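Local coordinates for protein nitroreductase FRM2 (Saccharomyces cerevisiae, PDB 4URP) that reduces the nitro compound 4-nitroquinoline N-oxide with NADH as an FMN-dependent type II nitroreductase, and takes part in the oxidative stress response and in repressing fatty acid metabolism, at residues 52-57 against 97-102; 93-98 against 167-172. All blocks are in the same frame, centred on the assembly; numbering follows the deposited sequence.

Contact 1: 52-57 against 97-102. Unlike the reference sequence in segment 97-102: L100 (reference Glu).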
# COMPACT_ATOMS: atom_id res chain seq x y z
N VAL A 52 -9.20 9.51 -1.79
CA VAL A 52 -10.33 8.74 -1.28
C VAL A 52 -10.11 8.18 0.12
O VAL A 52 -11.07 7.95 0.86
CB VAL A 52 -10.67 7.57 -2.22
CG1 VAL A 52 -11.21 8.09 -3.54
CG2 VAL A 52 -9.45 6.69 -2.44
N ASN A 53 -8.86 7.95 0.49
CA ASN A 53 -8.58 7.33 1.78
C ASN A 53 -8.59 8.30 2.95
O ASN A 53 -7.91 9.33 2.93
CB ASN A 53 -7.27 6.54 1.73
CG ASN A 53 -6.16 7.30 1.03
OD1 ASN A 53 -6.26 8.50 0.81
ND2 ASN A 53 -5.11 6.58 0.67
N ARG A 54 -9.39 7.98 3.96
CA ARG A 54 -9.40 8.74 5.20
C ARG A 54 -9.13 7.80 6.36
O ARG A 54 -8.83 6.62 6.15
CB ARG A 54 -10.74 9.46 5.40
CG ARG A 54 -11.90 8.85 4.64
CD ARG A 54 -12.17 9.62 3.37
NE ARG A 54 -11.68 10.99 3.46
CZ ARG A 54 -11.93 11.93 2.55
NH1 ARG A 54 -12.68 11.66 1.49
NH2 ARG A 54 -11.43 13.14 2.72
N ALA A 55 -9.22 8.32 7.58
CA ALA A 55 -8.98 7.50 8.76
C ALA A 55 -9.64 8.07 10.00
O ALA A 55 -9.97 9.25 10.07
CB ALA A 55 -7.49 7.33 8.99
N VAL A 56 -9.84 7.20 10.99
CA VAL A 56 -10.37 7.59 12.29
C VAL A 56 -9.62 6.84 13.37
O VAL A 56 -9.50 5.62 13.32
CB VAL A 56 -11.88 7.30 12.41
CG1 VAL A 56 -12.27 7.06 13.85
CG2 VAL A 56 -12.68 8.45 11.82
N ILE A 57 -9.09 7.57 14.34
CA ILE A 57 -8.44 6.96 15.49
C ILE A 57 -9.42 6.93 16.65
O ILE A 57 -10.08 7.92 16.93
CB ILE A 57 -7.19 7.74 15.91
CG1 ILE A 57 -6.06 7.49 14.90
CG2 ILE A 57 -6.74 7.34 17.31
CD1 ILE A 57 -4.74 8.07 15.33
N PHE A 97 -10.25 4.08 6.01
CA PHE A 97 -11.38 4.02 5.10
C PHE A 97 -10.95 4.35 3.67
O PHE A 97 -9.80 4.68 3.41
CB PHE A 97 -12.45 5.04 5.51
CG PHE A 97 -13.00 4.83 6.88
CD1 PHE A 97 -14.06 3.96 7.08
CD2 PHE A 97 -12.49 5.52 7.96
CE1 PHE A 97 -14.59 3.78 8.33
CE2 PHE A 97 -13.01 5.34 9.22
CZ PHE A 97 -14.06 4.46 9.41
N THR A 98 -11.92 4.26 2.76
CA THR A 98 -11.77 4.79 1.41
C THR A 98 -13.08 5.42 0.99
O THR A 98 -14.09 4.73 0.85
CB THR A 98 -11.41 3.70 0.39
OG1 THR A 98 -11.94 2.45 0.82
CG2 THR A 98 -9.90 3.59 0.24
N ASP A 99 -13.07 6.73 0.78
CA ASP A 99 -14.26 7.44 0.33
C ASP A 99 -14.70 6.91 -1.02
O ASP A 99 -14.06 7.16 -2.04
CB ASP A 99 -13.99 8.94 0.25
CG ASP A 99 -15.25 9.77 0.31
OD1 ASP A 99 -16.33 9.24 -0.02
OD2 ASP A 99 -15.16 10.95 0.70
N LEU A 100 -15.80 6.16 -1.02
CA LEU A 100 -16.34 5.58 -2.24
C LEU A 100 -16.96 6.66 -3.12
O LEU A 100 -17.29 6.42 -4.28
CB LEU A 100 -17.39 4.51 -1.90
CG LEU A 100 -17.12 3.10 -2.45
CD1 LEU A 100 -17.42 3.03 -3.94
CD2 LEU A 100 -15.69 2.69 -2.16
N GLY A 101 -17.10 7.85 -2.55
CA GLY A 101 -17.64 9.00 -3.26
C GLY A 101 -16.92 9.35 -4.55
O GLY A 101 -17.50 9.25 -5.63
N PRO A 102 -15.65 9.76 -4.45
CA PRO A 102 -14.87 10.11 -5.65
C PRO A 102 -14.75 8.93 -6.62
O PRO A 102 -14.90 9.11 -7.82
CB PRO A 102 -13.49 10.46 -5.07
CG PRO A 102 -13.76 10.89 -3.70
CD PRO A 102 -14.90 10.05 -3.22
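V56 meets the phenyl ring of F97 at its edge, its CB lying in the ring plane 3.9 Å from CE2, while one face of the same ring carries I95 CD1. The second flat contact is R54 against D99: their guanidinium and carboxylate planes stand 59° apart, and the salt bridge runs from NH1 alone to D99 OD2 at 2.7 Å. D99 CB sits at the guanidinium edge, in its plane. These groups belong to an antiparallel strand pair in the central sheet of the nitroreductase fold, where 55-59 is an edge strand within the chain and 92-99 runs straight into helix 100-109. R54 and F97 exchange backbone bonds, a nearly straight one from F97 N to R54 O (2.9 Å) and a weak one back from R54 N to F97 O. Farther along, D99 N donates to V52 O, though the modelled length is too short to trust. The R54 chain, bent at chi2 and chi3, brings CD up to D99 CB and carries NH1 on to the carboxylate; W164 of strand 164-172 touches both side chains. V52 turns to the start of the helix, with CG1 3.6 Å from P102 CB, the two side chains running in opposite senses alongside one another, and its CG2 4.1 Å from T98 CG2. D99 is the N-cap residue: with CG anti to the backbone N (chi1 -158°), its carboxylate reaches forward over the first turn, and G101 N donates to OD1 at 3.0 Å from above the carboxylate plane.

Contact 2: 93-98 against 167-172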
# COMPACT_ATOMS: atom_id res chain seq x y z
N SER A 93 -7.13 2.17 18.61
CA SER A 93 -6.98 1.58 17.29
C SER A 93 -7.19 2.60 16.18
O SER A 93 -8.12 3.41 16.23
CB SER A 93 -7.96 0.42 17.10
OG SER A 93 -9.28 0.89 16.93
N VAL A 94 -6.31 2.56 15.19
CA VAL A 94 -6.47 3.38 14.00
C VAL A 94 -7.22 2.58 12.96
O VAL A 94 -6.85 1.46 12.63
CB VAL A 94 -5.11 3.77 13.40
CG1 VAL A 94 -5.30 4.77 12.27
CG2 VAL A 94 -4.20 4.34 14.48
N ILE A 95 -8.30 3.15 12.45
CA ILE A 95 -9.08 2.49 11.42
C ILE A 95 -9.09 3.31 10.12
O ILE A 95 -9.26 4.53 10.14
CB ILE A 95 -10.50 2.16 11.92
CG1 ILE A 95 -11.57 2.59 10.91
CG2 ILE A 95 -10.76 2.78 13.28
CD1 ILE A 95 -11.93 1.52 9.92
N PHE A 96 -8.87 2.63 9.00
CA PHE A 96 -8.73 3.29 7.71
C PHE A 96 -9.95 3.07 6.82
O PHE A 96 -10.59 2.02 6.87
CB PHE A 96 -7.48 2.78 6.99
CG PHE A 96 -6.21 3.03 7.75
CD1 PHE A 96 -5.61 4.27 7.71
CD2 PHE A 96 -5.62 2.02 8.49
CE1 PHE A 96 -4.44 4.50 8.39
CE2 PHE A 96 -4.45 2.25 9.18
CZ PHE A 96 -3.86 3.49 9.13
N PHE A 97 -10.25 4.08 6.01
CA PHE A 97 -11.38 4.02 5.10
C PHE A 97 -10.95 4.35 3.67
O PHE A 97 -9.80 4.68 3.41
CB PHE A 97 -12.45 5.04 5.51
CG PHE A 97 -13.00 4.83 6.88
CD1 PHE A 97 -14.06 3.96 7.08
CD2 PHE A 97 -12.49 5.52 7.96
CE1 PHE A 97 -14.59 3.78 8.33
CE2 PHE A 97 -13.01 5.34 9.22
CZ PHE A 97 -14.06 4.46 9.41
N THR A 98 -11.92 4.26 2.76
CA THR A 98 -11.77 4.79 1.41
C THR A 98 -13.08 5.42 0.99
O THR A 98 -14.09 4.73 0.85
CB THR A 98 -11.41 3.70 0.39
OG1 THR A 98 -11.94 2.45 0.82
CG2 THR A 98 -9.90 3.59 0.24
N GLN A 167 -11.69 -0.52 5.65
CA GLN A 167 -10.62 -1.31 5.03
C GLN A 167 -9.80 -2.10 6.05
O GLN A 167 -9.61 -3.30 5.91
CB GLN A 167 -9.70 -0.40 4.21
CG GLN A 167 -10.40 0.38 3.12
CD GLN A 167 -10.73 -0.47 1.90
OE1 GLN A 167 -10.48 -1.67 1.88
NE2 GLN A 167 -11.30 0.16 0.88
N SER A 168 -9.31 -1.41 7.08
CA SER A 168 -8.46 -2.05 8.08
C SER A 168 -8.62 -1.44 9.47
O SER A 168 -9.23 -0.37 9.63
CB SER A 168 -6.99 -2.00 7.66
OG SER A 168 -6.75 -2.86 6.56
N GLN A 169 -8.09 -2.12 10.47
CA GLN A 169 -8.09 -1.63 11.85
C GLN A 169 -6.71 -1.80 12.45
O GLN A 169 -6.33 -2.89 12.87
CB GLN A 169 -9.11 -2.38 12.71
CG GLN A 169 -10.55 -2.21 12.28
CD GLN A 169 -10.96 -3.21 11.24
OE1 GLN A 169 -10.69 -4.41 11.36
NE2 GLN A 169 -11.63 -2.74 10.20
N LEU A 170 -5.95 -0.71 12.50
CA LEU A 170 -4.61 -0.76 13.05
C LEU A 170 -4.66 -0.57 14.56
O LEU A 170 -4.77 0.55 15.05
CB LEU A 170 -3.74 0.32 12.41
CG LEU A 170 -2.28 0.35 12.85
CD1 LEU A 170 -1.62 -0.99 12.60
CD2 LEU A 170 -1.55 1.46 12.11
N VAL A 171 -4.59 -1.68 15.28
CA VAL A 171 -4.69 -1.68 16.73
C VAL A 171 -3.34 -1.43 17.37
O VAL A 171 -2.45 -2.27 17.31
CB VAL A 171 -5.24 -3.02 17.24
CG1 VAL A 171 -5.29 -3.03 18.75
CG2 VAL A 171 -6.61 -3.29 16.65
N PHE A 172 -3.18 -0.27 18.00
CA PHE A 172 -1.89 0.12 18.55
C PHE A 172 -1.86 0.10 20.07
O PHE A 172 -2.87 0.31 20.74
CB PHE A 172 -1.48 1.50 18.02
CG PHE A 172 -2.42 2.60 18.42
CD1 PHE A 172 -3.54 2.88 17.66
CD2 PHE A 172 -2.17 3.36 19.55
CE1 PHE A 172 -4.40 3.90 18.02
CE2 PHE A 172 -3.03 4.38 19.91
CZ PHE A 172 -4.14 4.65 19.15
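Q167, F96 and S93 bury the most surface here. The backbone N of Q167 gives a 3.0 Å bond to F96 O, and its side chain, bent at chi2, swings NE2 across T98 to donate to OG1, a bond modelled too short for its length to be trusted. Its OE1 has a weak bond to H123 NE2 of the second subunit. The F96 and L170 side chains extend in the same direction next to one another, F96 CE2 3.8 Å from L170 CB, and S168 CB comes up to the ring edge; V128 and Q129 of helix 117-139 touch the ring too. Here strands 92-99 and 164-172 run antiparallel, 164° between their short axes, as neighbouring inner strands of the central nitroreductase sheet; F96 N bonds to S168 O at 3.1 Å, and V94 and L170 form a hydrogen-bonded pair, though L170 N to V94 O is again modelled doubtfully short. S93 marks the other end. Its backbone N lies 3.3 Å from CE1 of F172, whose side chain runs roughly perpendicular to that of V94, CD1 meeting V94 CG2 at 3.6 Å. With alanine in place of F172, V94 CG2 and the backbone at S93 would probably lose their aromatic neighbour, leaving a gap beside V94.

How the contacts relate
Contacts 1 and 2 lie on the two flanks of strand 92-99, their centres about 11 Å apart, and share F97 and T98. Along the chain 52-57 comes first, then 93-98 running into 97-102, and finally 167-172, so the strands flanking 92-99 are far apart in sequence. Together the contacts align three neighbours of one antiparallel sheet, 55-59, 92-99 and 164-172. They also touch directly: V56 N lies 2.9 Å from I95 O, a probable hydrogen bond, and I57 packs on V94. Contact 2 sits near the chain's centre; at contact 1, V56 of the edge strand packs on V188 of the second subunit, consistent with the sheet forming part of the dimer's core.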